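Local coordinates for protein putative NAD(P)H-flavin oxidoreductase (Streptococcus pyogenes serotype M1, PDB 2HAY) that binds FMN and probably works as a nitroreductase-family oxidoreductase that passes electrons between NAD(P)H and its substrates, at residues L87-K92 and N185-E190. Numbering follows the deposited sequence.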
# COMPACT_ATOMS: atom_id res chain seq x y z
N LEU B 87 -8.52 12.31 -0.89
CA LEU B 87 -7.43 12.35 -1.86
C LEU B 87 -6.14 11.98 -1.17
O LEU B 87 -5.80 12.58 -0.16
CB LEU B 87 -7.29 13.77 -2.47
CG LEU B 87 -8.57 14.44 -2.94
CD1 LEU B 87 -8.24 15.85 -3.44
CD2 LEU B 87 -9.26 13.63 -4.04
N LEU B 88 -5.44 10.99 -1.73
CA LEU B 88 -4.13 10.56 -1.19
C LEU B 88 -3.06 11.24 -2.04
O LEU B 88 -3.00 11.04 -3.25
CB LEU B 88 -3.98 9.04 -1.22
CG LEU B 88 -4.90 8.24 -0.30
CD1 LEU B 88 -6.34 8.10 -0.87
CD2 LEU B 88 -4.28 6.90 -0.02
N ILE B 89 -2.28 12.11 -1.40
CA ILE B 89 -1.30 12.95 -2.09
C ILE B 89 0.10 12.50 -1.71
O ILE B 89 0.38 12.27 -0.51
CB ILE B 89 -1.49 14.46 -1.70
CG1 ILE B 89 -2.94 14.94 -1.82
CG2 ILE B 89 -0.49 15.40 -2.44
CD1 ILE B 89 -3.62 14.69 -3.15
N ALA B 90 0.99 12.33 -2.70
CA ALA B 90 2.39 11.99 -2.41
C ALA B 90 3.39 13.12 -2.78
O ALA B 90 3.17 13.86 -3.76
CB ALA B 90 2.78 10.70 -3.09
N GLU B 91 4.49 13.22 -2.02
CA GLU B 91 5.55 14.23 -2.26
C GLU B 91 6.39 13.91 -3.50
O GLU B 91 6.73 12.75 -3.72
CB GLU B 91 6.49 14.29 -1.07
CG GLU B 91 6.25 15.42 -0.14
CD GLU B 91 7.04 15.31 1.19
OE1 GLU B 91 8.17 14.77 1.20
OE2 GLU B 91 6.52 15.79 2.24
N LYS B 92 6.74 14.94 -4.27
CA LYS B 92 7.69 14.80 -5.38
C LYS B 92 9.08 15.10 -4.90
O LYS B 92 9.27 15.75 -3.87
CB LYS B 92 7.34 15.77 -6.52
CG LYS B 92 5.97 15.49 -7.17
CD LYS B 92 5.69 16.50 -8.27
CE LYS B 92 4.53 16.04 -9.17
NZ LYS B 92 4.15 17.16 -10.11
N ASN B 185 -5.81 25.40 -5.66
CA ASN B 185 -4.88 25.49 -4.52
C ASN B 185 -5.04 24.35 -3.52
O ASN B 185 -4.86 24.55 -2.32
CB ASN B 185 -5.02 26.84 -3.78
CG ASN B 185 -4.41 28.02 -4.54
OD1 ASN B 185 -3.51 27.86 -5.38
ND2 ASN B 185 -4.89 29.22 -4.22
N VAL B 186 -5.43 23.17 -4.01
CA VAL B 186 -5.59 22.01 -3.14
C VAL B 186 -4.20 21.36 -2.95
O VAL B 186 -3.86 20.88 -1.86
CB VAL B 186 -6.66 21.02 -3.67
CG1 VAL B 186 -6.77 19.77 -2.77
CG2 VAL B 186 -8.02 21.70 -3.75
N ILE B 187 -3.41 21.38 -4.01
CA ILE B 187 -2.05 20.86 -3.98
C ILE B 187 -1.10 21.89 -4.57
O ILE B 187 -1.52 22.80 -5.30
CB ILE B 187 -1.91 19.51 -4.72
CG1 ILE B 187 -2.16 19.65 -6.22
CG2 ILE B 187 -2.78 18.41 -4.09
CD1 ILE B 187 -1.80 18.42 -7.01
N ASP B 188 0.18 21.77 -4.22
CA ASP B 188 1.22 22.48 -4.96
C ASP B 188 1.84 21.49 -5.95
O ASP B 188 2.65 20.66 -5.56
CB ASP B 188 2.28 23.05 -4.01
CG ASP B 188 3.43 23.74 -4.76
OD1 ASP B 188 3.39 23.84 -6.00
OD2 ASP B 188 4.39 24.18 -4.09
N LEU B 189 1.44 21.58 -7.22
CA LEU B 189 1.87 20.63 -8.26
C LEU B 189 3.40 20.53 -8.45
O LEU B 189 3.92 19.53 -8.97
CB LEU B 189 1.23 20.97 -9.60
CG LEU B 189 0.45 19.86 -10.34
CD1 LEU B 189 0.38 20.13 -11.86
CD2 LEU B 189 0.95 18.42 -10.01
N GLU B 190 4.12 21.55 -8.06
CA GLU B 190 5.58 21.47 -8.16
C GLU B 190 6.19 20.62 -7.03
O GLU B 190 7.31 20.16 -7.15
CB GLU B 190 6.20 22.88 -8.23
CG GLU B 190 5.58 23.81 -9.31
CD GLU B 190 5.91 23.43 -10.78
OE1 GLU B 190 5.28 24.05 -11.69
OE2 GLU B 190 6.77 22.55 -11.07
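Strand 84-91, an inner strand of the antiparallel sheet of the nitroreductase fold, is flanked on one face by the loop that leads from helix 174-183 into strand 192-201. L87 and I89 turn their side chains to this loop. L87 CD1 meets V186 CG1 at 4.2 Å, and I89 packs on I187, whose CG2 methyl lies 3.9 Å from I89 CD1 and 4.1 Å from I89 CG2. That methyl, anti to its own carbonyl carbon, is the part of I187 that touches I89. L87, I89 and I187 are buried, so apolar side chains suit the face between strand and loop; V186, partly exposed, continues the layer, and L181 of helix 174-183 touches both L87 and I187.

Past the strand end the contact turns polar. The K92 chain, extended beyond CG (chi2 179°), carries NZ to the carbonyl of L189, and the 2.6 Å bond from NZ to L189 O runs nearly straight on from the C=O (160°). Lysine, long and flexible with a cationic tip, suits this partly exposed edge. L189 CD2 lies 3.4 Å from NZ. D188 OD1 accepts from E190 N, two residues on, at 3.2 Å from above the carboxylate plane, making an Asx turn. The loop is thus a helix-to-strand connection: N185, with positive phi, is the C-prime residue of the Schellman motif ending helix 174-183, and the Asx turn precedes strand 192-201.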